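Local coordinates for protein putative surface-anchored fimbrial subunit (Corynebacterium diphtheriae, PDB 3HR6) that forms the shaft of the bacterial pilus as the major pilin SpaA, a rod of tandem Ig-like modules stabilised by isopeptide and disulfide bonds, at residues A[140-145]-A[176-181]; A[190-195]-A[224-229]; A[324-329]-A[397-402]. One frame throughout, in Å; residues are numbered along the deposited sequence.

Contact 1 of 3, residues A[140-145]-A[176-181]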
ATOM      1  N   LYS A 140     -12.451 -23.092  -6.031  1.00 10.90           N
ATOM      2  CA  LYS A 140     -12.411 -22.293  -4.813  1.00 10.55           C
ATOM      3  C   LYS A 140     -11.132 -21.486  -4.739  1.00 11.45           C
ATOM      4  O   LYS A 140     -10.059 -21.959  -5.088  1.00 12.54           O
ATOM      5  CB  LYS A 140     -12.470 -23.187  -3.563  1.00 11.13           C
ATOM      6  CG  LYS A 140     -13.855 -23.579  -3.106  1.00 13.92           C
ATOM      7  CD  LYS A 140     -14.731 -24.263  -4.138  1.00 16.96           C
ATOM      8  CE  LYS A 140     -14.735 -25.799  -4.129  1.00 20.57           C
ATOM      9  NZ  LYS A 140     -15.742 -26.327  -5.141  1.00 18.88           N
ATOM     10  N   HIS A 141     -11.252 -20.259  -4.262  1.00 11.39           N
ATOM     11  CA  HIS A 141     -10.102 -19.426  -3.931  1.00 11.59           C
ATOM     12  C   HIS A 141     -10.332 -18.853  -2.550  1.00 11.87           C
ATOM     13  O   HIS A 141     -11.419 -18.963  -1.991  1.00 13.56           O
ATOM     14  CB  HIS A 141      -9.903 -18.290  -4.925  1.00 12.29           C
ATOM     15  CG  HIS A 141     -11.022 -17.306  -4.912  1.00 12.26           C
ATOM     16  ND1 HIS A 141     -12.112 -17.407  -5.746  1.00 12.10           N
ATOM     17  CD2 HIS A 141     -11.252 -16.239  -4.113  1.00 12.85           C
ATOM     18  CE1 HIS A 141     -12.963 -16.430  -5.472  1.00 12.86           C
ATOM     19  NE2 HIS A 141     -12.462 -15.700  -4.492  1.00 11.36           N
ATOM     20  N   GLN A 142      -9.283 -18.271  -1.980  1.00 12.48           N
ATOM     21  CA  GLN A 142      -9.378 -17.669  -0.656  1.00 12.16           C
ATOM     22  C   GLN A 142      -9.012 -16.214  -0.744  1.00 12.30           C
ATOM     23  O   GLN A 142      -8.092 -15.821  -1.430  1.00 12.86           O
ATOM     24  CB  GLN A 142      -8.515 -18.399   0.389  1.00 11.70           C
ATOM     25  CG  GLN A 142      -8.934 -19.852   0.698  1.00 12.47           C
ATOM     26  CD  GLN A 142      -8.445 -20.869  -0.293  1.00 12.93           C
ATOM     27  OE1 GLN A 142      -7.238 -20.993  -0.539  1.00 15.90           O
ATOM     28  NE2 GLN A 142      -9.381 -21.623  -0.881  1.00 13.79           N
ATOM     29  N   ALA A 143      -9.774 -15.408  -0.024  1.00 12.97           N
ATOM     30  CA  ALA A 143      -9.559 -13.991   0.003  1.00 13.39           C
ATOM     31  C   ALA A 143      -8.323 -13.614   0.843  1.00 12.92           C
ATOM     32  O   ALA A 143      -7.932 -14.313   1.773  1.00 14.51           O
ATOM     33  CB  ALA A 143     -10.811 -13.290   0.579  1.00 14.24           C
ATOM     34  N   LEU A 144      -7.762 -12.481   0.475  1.00 13.91           N
ATOM     35  CA  LEU A 144      -6.728 -11.784   1.228  1.00 14.13           C
ATOM     36  C   LEU A 144      -7.382 -10.588   1.924  1.00 15.10           C
ATOM     37  O   LEU A 144      -8.104  -9.788   1.306  1.00 15.67           O
ATOM     38  CB  LEU A 144      -5.630 -11.295   0.298  1.00 14.25           C
ATOM     39  CG  LEU A 144      -4.717 -12.426  -0.193  1.00 16.01           C
ATOM     40  CD1 LEU A 144      -4.040 -12.057  -1.516  1.00 16.15           C
ATOM     41  CD2 LEU A 144      -3.732 -12.716   0.901  1.00 15.18           C
ATOM     42  N   SER A 145      -7.109 -10.450   3.204  1.00 13.93           N
ATOM     43  CA  SER A 145      -7.621  -9.322   3.973  1.00 13.60           C
ATOM     44  C   SER A 145      -6.800  -8.096   3.664  1.00 13.23           C
ATOM     45  O   SER A 145      -5.613  -8.217   3.394  1.00 13.51           O
ATOM     46  CB  SER A 145      -7.493  -9.611   5.465  1.00 13.72           C
ATOM     47  OG  SER A 145      -8.299 -10.723   5.816  1.00 16.25           O
ATOM     48  N   PRO A 176      -3.934 -15.572   5.280  1.00 11.10           N
ATOM     49  CA  PRO A 176      -5.212 -16.287   5.159  1.00 11.56           C
ATOM     50  C   PRO A 176      -5.076 -17.779   5.390  1.00 12.26           C
ATOM     51  O   PRO A 176      -4.002 -18.355   5.168  1.00 12.04           O
ATOM     52  CB  PRO A 176      -5.598 -16.023   3.706  1.00 12.82           C
ATOM     53  CG  PRO A 176      -4.286 -16.016   3.005  1.00 11.11           C
ATOM     54  CD  PRO A 176      -3.403 -15.233   3.951  1.00 10.18           C
ATOM     55  N   GLU A 177      -6.163 -18.423   5.818  1.00 11.99           N
ATOM     56  CA  GLU A 177      -6.236 -19.873   5.760  1.00 12.32           C
ATOM     57  C   GLU A 177      -6.474 -20.276   4.296  1.00 12.48           C
ATOM     58  O   GLU A 177      -7.388 -19.738   3.628  1.00 13.08           O
ATOM     59  CB  GLU A 177      -7.305 -20.474   6.671  1.00 12.63           C
ATOM     60  CG  GLU A 177      -7.361 -21.977   6.615  1.00 13.60           C
ATOM     61  CD  GLU A 177      -8.367 -22.592   7.566  1.00 14.11           C
ATOM     62  OE1 GLU A 177      -9.008 -21.832   8.306  1.00 13.62           O
ATOM     63  OE2 GLU A 177      -8.468 -23.832   7.557  1.00 15.35           O
ATOM     64  N   ILE A 178      -5.630 -21.179   3.810  1.00 12.33           N
ATOM     65  CA  ILE A 178      -5.733 -21.666   2.430  1.00 12.31           C
ATOM     66  C   ILE A 178      -6.174 -23.142   2.392  1.00 12.64           C
ATOM     67  O   ILE A 178      -6.129 -23.861   3.392  1.00 11.14           O
ATOM     68  CB  ILE A 178      -4.442 -21.437   1.632  1.00 12.27           C
ATOM     69  CG1 ILE A 178      -3.309 -22.329   2.154  1.00 12.34           C
ATOM     70  CG2 ILE A 178      -4.073 -19.906   1.605  1.00 13.56           C
ATOM     71  CD1 ILE A 178      -1.991 -22.181   1.354  1.00 14.04           C
ATOM     72  N   ALA A 179      -6.609 -23.563   1.214  1.00 12.89           N
ATOM     73  CA  ALA A 179      -7.090 -24.907   0.970  1.00 14.24           C
ATOM     74  C   ALA A 179      -6.130 -25.942   1.569  1.00 16.28           C
ATOM     75  O   ALA A 179      -4.911 -25.848   1.389  1.00 15.43           O
ATOM     76  CB  ALA A 179      -7.233 -25.120  -0.523  1.00 15.19           C
ATOM     77  N   SER A 180      -6.682 -26.931   2.286  1.00 17.65           N
ATOM     78  CA  SER A 180      -5.887 -27.999   2.912  0.50 18.76           C
ATOM     79  C   SER A 180      -4.903 -28.621   1.935  1.00 19.39           C
ATOM     80  O   SER A 180      -5.244 -28.854   0.776  1.00 18.92           O
ATOM     81  CB  SER A 180      -6.810 -29.107   3.423  0.50 18.83           C
ATOM     82  OG  SER A 180      -7.673 -29.537   2.389  0.50 19.27           O
ATOM     83  N   ASN A 181      -3.691 -28.895   2.416  1.00 20.45           N
ATOM     84  CA  ASN A 181      -2.625 -29.511   1.622  1.00 22.21           C
ATOM     85  C   ASN A 181      -2.167 -28.750   0.364  1.00 22.27           C
ATOM     86  O   ASN A 181      -1.424 -29.324  -0.447  1.00 23.84           O
ATOM     87  CB  ASN A 181      -3.010 -30.950   1.283  1.00 22.81           C
ATOM     88  CG  ASN A 181      -3.465 -31.724   2.509  1.00 23.94           C
ATOM     89  OD1 ASN A 181      -4.475 -32.430   2.473  1.00 27.65           O
ATOM     90  ND2 ASN A 181      -2.728 -31.576   3.610  1.00 22.76           N
TER
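Gln142 lays its side chain along the backbone of residues 177-179, the amide end reaching Ala179 and the aliphatic part passing the carbonyl of Glu177. Its CG comes to 3.3 Å from Glu177 O, and its OE1 lies 3.4 Å from Ile178 CA. The same oxygen accepts the amide of Ala179, with Ala179 N to Gln142 OE1 at 3.2 Å. The donor stands above the plane of the side-chain carbonyl, about 75° out of it, and therefore not on a lone pair; the N-H itself is aimed moderately well, at 152°. A bend at chi2 (81°) folds the glutamine so that its oxygen meets the 176-181 loop. The other end of the amide, NE2, is bound by Gly14 O, so both ends of this buried group are engaged and its rotation is fixed by two different parts of the chain.

Further along, the contact is mainly one of carbon atoms. Leu144 CD2 meets the ring of Pro176 at CG, 4.0 Å away, the two side chains crossing obliquely. Pro176 CB also approaches the carbonyl of Ala143, 3.5 Å from Ala143 O. Ile178 touches the glutamine oxygen through CB, but the rest of its side chain leads away from the 140-145 segment.

The arrangement is interdomain packing in a modular pilin: residues 142-144, on and after strand 131-143 of the N-terminal domain, meet the loop between strands 166-174 and 187-192 of the next module. Strand 111-112 joins the interface through Val112, which touches Gln142, Pro176 and Ile178, and strand 5-13 covers His141 and Ala143.

Contact 2 of 3, residues A[190-195]-A[224-229]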
ATOM      1  N   ALA A 190       4.780  -5.216  -0.765  1.00 11.36           N
ATOM      2  CA  ALA A 190       5.508  -4.146  -1.430  1.00 12.50           C
ATOM      3  C   ALA A 190       4.894  -2.823  -1.115  1.00 11.91           C
ATOM      4  O   ALA A 190       3.687  -2.708  -0.908  1.00 13.16           O
ATOM      5  CB  ALA A 190       5.507  -4.315  -2.961  1.00 11.37           C
ATOM      6  N   ASP A 191       5.759  -1.819  -1.081  1.00 13.17           N
ATOM      7  CA  ASP A 191       5.295  -0.473  -0.704  1.00 13.29           C
ATOM      8  C   ASP A 191       6.024   0.507  -1.567  1.00 13.47           C
ATOM      9  O   ASP A 191       7.258   0.582  -1.513  1.00 12.34           O
ATOM     10  CB  ASP A 191       5.563  -0.242   0.796  1.00 12.74           C
ATOM     11  CG  ASP A 191       4.944   1.044   1.325  1.00 13.07           C
ATOM     12  OD1 ASP A 191       4.935   2.060   0.566  1.00 15.36           O
ATOM     13  OD2 ASP A 191       4.464   1.012   2.453  1.00 14.45           O
ATOM     14  N   LYS A 192       5.291   1.238  -2.410  1.00 13.90           N
ATOM     15  CA  LYS A 192       5.899   2.257  -3.257  1.00 14.73           C
ATOM     16  C   LYS A 192       5.791   3.527  -2.460  1.00 14.64           C
ATOM     17  O   LYS A 192       4.702   4.123  -2.358  1.00 14.32           O
ATOM     18  CB  LYS A 192       5.205   2.382  -4.626  1.00 15.09           C
ATOM     19  CG  LYS A 192       5.879   3.307  -5.630  1.00 19.21           C
ATOM     20  CD  LYS A 192       5.072   3.201  -6.963  1.00 22.07           C
ATOM     21  CE  LYS A 192       5.689   3.913  -8.113  1.00 24.67           C
ATOM     22  NZ  LYS A 192       4.795   3.749  -9.279  1.00 23.42           N
ATOM     23  N   LEU A 193       6.892   3.888  -1.825  1.00 13.66           N
ATOM     24  CA  LEU A 193       6.909   5.011  -0.932  1.00 13.88           C
ATOM     25  C   LEU A 193       6.489   6.269  -1.695  1.00 13.15           C
ATOM     26  O   LEU A 193       6.833   6.420  -2.848  1.00 13.70           O
ATOM     27  CB  LEU A 193       8.292   5.222  -0.332  1.00 13.55           C
ATOM     28  CG  LEU A 193       8.748   4.302   0.836  1.00 16.24           C
ATOM     29  CD1 LEU A 193       8.792   2.845   0.440  1.00 16.73           C
ATOM     30  CD2 LEU A 193      10.101   4.736   1.353  1.00 15.53           C
ATOM     31  N   PRO A 194       5.819   7.191  -0.985  1.00 13.85           N
ATOM     32  CA  PRO A 194       5.607   8.478  -1.654  1.00 13.98           C
ATOM     33  C   PRO A 194       6.914   9.176  -2.033  1.00 12.86           C
ATOM     34  O   PRO A 194       7.949   8.975  -1.397  1.00 13.36           O
ATOM     35  CB  PRO A 194       4.820   9.294  -0.623  1.00 14.74           C
ATOM     36  CG  PRO A 194       5.115   8.709   0.673  1.00 14.92           C
ATOM     37  CD  PRO A 194       5.455   7.216   0.433  1.00 14.98           C
ATOM     38  N   ALA A 195       6.882  10.027  -3.053  1.00 12.89           N
ATOM     39  CA  ALA A 195       8.095  10.653  -3.546  1.00 12.18           C
ATOM     40  C   ALA A 195       8.803  11.555  -2.580  1.00 11.34           C
ATOM     41  O   ALA A 195       9.973  11.788  -2.746  1.00 12.56           O
ATOM     42  CB  ALA A 195       7.821  11.435  -4.827  1.00 12.73           C
ATOM     43  N   TYR A 224      13.878  -0.889  -4.921  1.00 12.02           N
ATOM     44  CA  TYR A 224      14.170  -0.508  -6.272  1.00 12.16           C
ATOM     45  C   TYR A 224      13.416   0.773  -6.598  1.00 12.25           C
ATOM     46  O   TYR A 224      12.368   1.027  -6.018  1.00 12.34           O
ATOM     47  CB  TYR A 224      13.816  -1.623  -7.276  1.00 11.90           C
ATOM     48  CG  TYR A 224      12.553  -2.397  -6.999  1.00 12.18           C
ATOM     49  CD1 TYR A 224      11.336  -2.048  -7.584  1.00 12.03           C
ATOM     50  CD2 TYR A 224      12.535  -3.478  -6.096  1.00 13.47           C
ATOM     51  CE1 TYR A 224      10.192  -2.734  -7.327  1.00 10.92           C
ATOM     52  CE2 TYR A 224      11.388  -4.174  -5.837  1.00 12.91           C
ATOM     53  CZ  TYR A 224      10.199  -3.818  -6.439  1.00 11.74           C
ATOM     54  OH  TYR A 224       9.068  -4.500  -6.166  1.00 14.59           O
ATOM     55  N   GLN A 225      13.990   1.549  -7.515  1.00 14.38           N
ATOM     56  CA  GLN A 225      13.427   2.812  -7.920  1.00 16.90           C
ATOM     57  C   GLN A 225      12.476   2.576  -9.062  1.00 17.93           C
ATOM     58  O   GLN A 225      12.815   1.875 -10.008  1.00 19.93           O
ATOM     59  CB  GLN A 225      14.520   3.781  -8.377  1.00 16.41           C
ATOM     60  CG  GLN A 225      15.412   4.274  -7.266  1.00 20.01           C
ATOM     61  CD  GLN A 225      14.647   4.811  -6.079  1.00 21.81           C
ATOM     62  OE1 GLN A 225      14.160   5.952  -6.077  1.00 24.57           O
ATOM     63  NE2 GLN A 225      14.537   3.986  -5.047  1.00 21.32           N
ATOM     64  N   VAL A 226      11.292   3.161  -8.965  1.00 18.94           N
ATOM     65  CA  VAL A 226      10.372   3.239 -10.090  1.00 19.88           C
ATOM     66  C   VAL A 226      10.084   4.724 -10.250  1.00 19.45           C
ATOM     67  O   VAL A 226       9.436   5.317  -9.391  1.00 18.33           O
ATOM     68  CB  VAL A 226       9.068   2.510  -9.870  1.00 19.34           C
ATOM     69  CG1 VAL A 226       8.126   2.824 -11.038  1.00 20.49           C
ATOM     70  CG2 VAL A 226       9.280   0.996  -9.765  1.00 20.70           C
ATOM     71  N   GLY A 227      10.624   5.315 -11.305  1.00 19.92           N
ATOM     72  CA  GLY A 227      10.647   6.760 -11.430  1.00 20.13           C
ATOM     73  C   GLY A 227      11.263   7.429 -10.206  1.00 20.65           C
ATOM     74  O   GLY A 227      12.377   7.082  -9.779  1.00 20.50           O
ATOM     75  N   ASP A 228      10.553   8.388  -9.630  1.00 19.86           N
ATOM     76  CA  ASP A 228      11.098   9.160  -8.512  1.00 20.13           C
ATOM     77  C   ASP A 228      10.653   8.595  -7.171  1.00 18.94           C
ATOM     78  O   ASP A 228      10.703   9.288  -6.141  1.00 19.48           O
ATOM     79  CB  ASP A 228      10.711  10.638  -8.625  1.00 21.38           C
ATOM     80  CG  ASP A 228       9.198  10.864  -8.590  1.00 22.81           C
ATOM     81  OD1 ASP A 228       8.410   9.903  -8.556  1.00 24.43           O
ATOM     82  OD2 ASP A 228       8.794  12.043  -8.621  1.00 29.11           O
ATOM     83  N   ARG A 229      10.179   7.357  -7.181  1.00 17.44           N
ATOM     84  CA  ARG A 229       9.772   6.701  -5.949  1.00 16.19           C
ATOM     85  C   ARG A 229      10.490   5.377  -5.707  1.00 15.56           C
ATOM     86  O   ARG A 229      10.726   4.618  -6.624  1.00 16.38           O
ATOM     87  CB  ARG A 229       8.269   6.497  -5.920  1.00 16.19           C
ATOM     88  CG  ARG A 229       7.528   7.865  -5.911  1.00 15.53           C
ATOM     89  CD  ARG A 229       6.118   7.669  -6.288  1.00 15.51           C
ATOM     90  NE  ARG A 229       5.398   6.888  -5.300  1.00 14.86           N
ATOM     91  CZ  ARG A 229       4.127   6.490  -5.406  1.00 19.12           C
ATOM     92  NH1 ARG A 229       3.438   6.723  -6.506  1.00 18.82           N
ATOM     93  NH2 ARG A 229       3.585   5.776  -4.432  1.00 20.86           N
TER
HETATM   94  O   HOH W   1      11.288  11.811  -5.227  1.00 25.86           O
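Arg229 provides both direct hydrogen bonds of this contact, each to a backbone carbonyl. Arg229 NE reaches Leu193 O at 2.9 Å, almost straight at 171°, with the oxygen in the guanidinium plane. Arg229 NH2 donates to Lys192 O, also at 2.9 Å, but with a more bent N-H (147°) and the oxygen tilted from that plane. A turn at chi3 (66°) swings the guanidinium across to these neighbouring carbonyls, which together restrict its rotation.

Apolar contact supports the polar one. The extended chain of Lys192 crosses Arg229 at about a right angle, with Lys192 CG 3.3 Å above one face of the Arg229 guanidinium and offset toward the rim. Farther out, Lys192 CE is 4.0 Å from Val226 CG1. Ala195 CB packs against Arg229 CG at 3.7 Å.

Two cations end near one another, with Lys192 NZ 4.3 Å from Arg229 NH1, yet each has an acidic partner: Asp285 for the lysine and Glu287 for NH2 of the arginine. These carboxylates probably offset the repulsion.

A water lies within hydrogen-bonding distance of Ala195 O and Asp228 O and links the segments at the type II' turn from Val226 to Arg229.

That turn closes the hairpin of strands 219-226 and 229-236 in the Cna-B-like module. Strand 187-192 pairs with 229-236 on one side and 268-276 on the other, while strand 251-259 of a second sheet touches Leu193 through Phe256 and Ala258.

Contact 3 of 3, residues A[324-329]-A[397-402]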
ATOM      1  N   ARG A 324      17.294  45.619   6.564  1.00 14.02           N
ATOM      2  CA  ARG A 324      16.371  45.281   7.649  1.00 12.93           C
ATOM      3  C   ARG A 324      15.938  43.842   7.551  1.00 13.17           C
ATOM      4  O   ARG A 324      15.380  43.425   6.535  1.00 11.99           O
ATOM      5  CB  ARG A 324      15.150  46.190   7.623  1.00 12.51           C
ATOM      6  CG  ARG A 324      15.479  47.651   7.796  1.00 10.38           C
ATOM      7  CD  ARG A 324      14.261  48.540   7.842  1.00  9.56           C
ATOM      8  NE  ARG A 324      13.587  48.634   6.542  1.00 11.28           N
ATOM      9  CZ  ARG A 324      12.774  49.624   6.154  1.00  8.66           C
ATOM     10  NH1 ARG A 324      12.497  50.644   6.946  1.00 11.28           N
ATOM     11  NH2 ARG A 324      12.204  49.582   4.964  1.00 10.22           N
ATOM     12  N   THR A 325      16.212  43.072   8.607  1.00 13.07           N
ATOM     13  CA  THR A 325      15.729  41.713   8.670  0.50 13.73           C
ATOM     14  C   THR A 325      15.366  41.348  10.105  1.00 13.03           C
ATOM     15  O   THR A 325      15.845  41.960  11.067  1.00 12.61           O
ATOM     16  CB  THR A 325      16.728  40.713   8.039  0.50 14.12           C
ATOM     17  OG1 THR A 325      16.142  39.416   8.007  0.50 14.29           O
ATOM     18  CG2 THR A 325      18.029  40.645   8.814  0.50 14.81           C
ATOM     19  N   ALA A 326      14.453  40.392  10.235  1.00 12.78           N
ATOM     20  CA  ALA A 326      14.061  39.873  11.521  1.00 11.95           C
ATOM     21  C   ALA A 326      14.206  38.359  11.476  1.00 12.05           C
ATOM     22  O   ALA A 326      14.196  37.754  10.389  1.00 11.26           O
ATOM     23  CB  ALA A 326      12.630  40.272  11.872  1.00 12.51           C
ATOM     24  N   THR A 327      14.330  37.761  12.657  1.00 11.79           N
ATOM     25  CA  THR A 327      14.506  36.335  12.834  1.00 12.54           C
ATOM     26  C   THR A 327      13.406  35.826  13.775  1.00 12.87           C
ATOM     27  O   THR A 327      13.064  36.480  14.764  1.00 11.85           O
ATOM     28  CB  THR A 327      15.913  36.019  13.403  1.00 11.93           C
ATOM     29  OG1 THR A 327      16.937  36.549  12.530  1.00 14.01           O
ATOM     30  CG2 THR A 327      16.107  34.490  13.661  1.00 13.77           C
ATOM     31  N   PHE A 328      12.826  34.677  13.414  1.00 12.57           N
ATOM     32  CA  PHE A 328      11.765  34.030  14.172  1.00 12.52           C
ATOM     33  C   PHE A 328      12.107  32.580  14.408  1.00 12.32           C
ATOM     34  O   PHE A 328      12.847  31.931  13.617  1.00 12.04           O
ATOM     35  CB  PHE A 328      10.415  34.102  13.443  1.00 11.93           C
ATOM     36  CG  PHE A 328       9.955  35.501  13.185  1.00 11.15           C
ATOM     37  CD1 PHE A 328       9.070  36.141  14.071  1.00 11.90           C
ATOM     38  CD2 PHE A 328      10.428  36.206  12.095  1.00 11.32           C
ATOM     39  CE1 PHE A 328       8.670  37.436  13.863  1.00 13.36           C
ATOM     40  CE2 PHE A 328      10.041  37.508  11.874  1.00 13.53           C
ATOM     41  CZ  PHE A 328       9.139  38.138  12.747  1.00 12.79           C
ATOM     42  N   GLN A 329      11.625  32.104  15.547  1.00 11.98           N
ATOM     43  CA  GLN A 329      11.571  30.688  15.807  1.00 12.73           C
ATOM     44  C   GLN A 329      10.122  30.260  15.969  1.00 12.15           C
ATOM     45  O   GLN A 329       9.233  31.018  16.432  1.00 10.98           O
ATOM     46  CB  GLN A 329      12.455  30.314  16.990  1.00 12.61           C
ATOM     47  CG  GLN A 329      13.893  30.643  16.783  1.00 14.49           C
ATOM     48  CD  GLN A 329      14.754  30.100  17.897  1.00 14.11           C
ATOM     49  OE1 GLN A 329      14.640  30.546  19.041  1.00 15.88           O
ATOM     50  NE2 GLN A 329      15.654  29.188  17.560  1.00 16.23           N
ATOM     51  N   THR A 397      13.173  36.647  17.542  1.00 12.00           N
ATOM     52  CA  THR A 397      14.427  36.614  18.323  1.00 12.56           C
ATOM     53  C   THR A 397      15.407  37.722  17.943  1.00 12.77           C
ATOM     54  O   THR A 397      16.320  38.016  18.707  1.00 13.23           O
ATOM     55  CB  THR A 397      15.149  35.272  18.190  1.00 12.48           C
ATOM     56  OG1 THR A 397      15.481  35.034  16.820  1.00 13.20           O
ATOM     57  CG2 THR A 397      14.335  34.119  18.774  1.00 11.21           C
ATOM     58  N   ALA A 398      15.220  38.337  16.779  1.00 13.09           N
ATOM     59  CA  ALA A 398      16.036  39.452  16.352  1.00 13.78           C
ATOM     60  C   ALA A 398      15.220  40.311  15.401  1.00 13.70           C
ATOM     61  O   ALA A 398      14.257  39.841  14.773  1.00 12.19           O
ATOM     62  CB  ALA A 398      17.327  38.963  15.709  1.00 13.66           C
ATOM     63  N   THR A 399      15.580  41.583  15.361  1.00 13.80           N
ATOM     64  CA  THR A 399      14.958  42.508  14.448  1.00 13.71           C
ATOM     65  C   THR A 399      15.992  43.494  13.906  1.00 13.77           C
ATOM     66  O   THR A 399      17.186  43.279  14.051  1.00 15.05           O
ATOM     67  CB  THR A 399      13.795  43.179  15.157  1.00 13.18           C
ATOM     68  OG1 THR A 399      12.993  43.896  14.209  1.00 15.75           O
ATOM     69  CG2 THR A 399      14.313  44.102  16.282  1.00 13.44           C
ATOM     70  N   ALA A 400      15.530  44.536  13.230  1.00 13.82           N
ATOM     71  CA  ALA A 400      16.423  45.479  12.581  1.00 14.49           C
ATOM     72  C   ALA A 400      16.926  46.509  13.591  1.00 15.27           C
ATOM     73  O   ALA A 400      16.339  46.663  14.655  1.00 15.48           O
ATOM     74  CB  ALA A 400      15.711  46.151  11.436  1.00 13.77           C
ATOM     75  N   SER A 401      18.009  47.203  13.237  1.00 16.92           N
ATOM     76  CA  SER A 401      18.563  48.308  14.056  1.00 17.95           C
ATOM     77  C   SER A 401      17.495  49.325  14.414  1.00 17.94           C
ATOM     78  O   SER A 401      16.868  49.903  13.522  1.00 18.34           O
ATOM     79  CB  SER A 401      19.662  49.051  13.287  1.00 18.57           C
ATOM     80  OG  SER A 401      20.885  48.355  13.401  1.00 23.06           O
ATOM     81  N   GLY A 402      17.325  49.592  15.708  1.00 17.74           N
ATOM     82  CA  GLY A 402      16.417  50.644  16.144  1.00 17.37           C
ATOM     83  C   GLY A 402      14.939  50.304  16.206  1.00 16.98           C
ATOM     84  O   GLY A 402      14.110  51.178  16.491  1.00 17.20           O
TER
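With OG1 beside its backbone N (chi1 -57°) and CG2 anti to that N, Thr327 turns its methyl to the hydroxyl of Thr397, whose own chi1 of 60° sets OG1 between its backbone N and carbonyl carbon. Thr327 CG2 and Thr397 OG1 thereby meet at 3.3 Å, the two side chains crossing at a slant. The same torsion of Thr397 directs its CG2 toward the amide of Gln329, 3.6 Å from Gln329 OE1 and at about a right angle to that longer chain. The glutamine's NE2 is held by Gln352 O.

The backbone explains why two residues gather at one. Thr397 and Ala398 both face Thr327 in a classic beta bulge. Thr327 O accepts Thr397 N at 2.8 Å and, weakly, Ala398 N. Thr327 N returns a nearly straight bond to Ala398 O, at 3.0 Å. Thr327 and Ala398 form an antiparallel hydrogen-bonded pair, with their CB atoms 4.0 Å apart on the same sheet face. Beyond it regular pairing gives way to looser contacts: Ala326 CA makes a bent CA-H...O contact with Ala398 O, and Ala400 CB touches Arg324 CB at 3.9 Å.

The bulge thus lies where strand 327-333 begins and strand 391-398 ends, the two central strands of a four-stranded antiparallel sheet flanked by 354-355 and 410-412. Strand 302-315 of another sheet packs against Ala326, Phe328, Thr399 and Ala400, as expected of an Ig-like sandwich.

The three contacts follow one another along the chain, each closing before the next opens, and they sample successive parts of an elongated molecule. Contact 1 joins the first module to the second, and contact 2 lies within the second, their centres 29 Å apart and their nearest atoms about 11 Å. Contact 3 is more remote: its centre is 42 Å from that of contact 2 and 66 Å from that of contact 1, and contacts 1 and 3 lie on opposite sides of the chain's centre. Contacts 1 and 2 lie away from the calcium site, whereas in contact 3 the side chain of Gln329 lies about 10 Å from that of the calcium ligand Gln158.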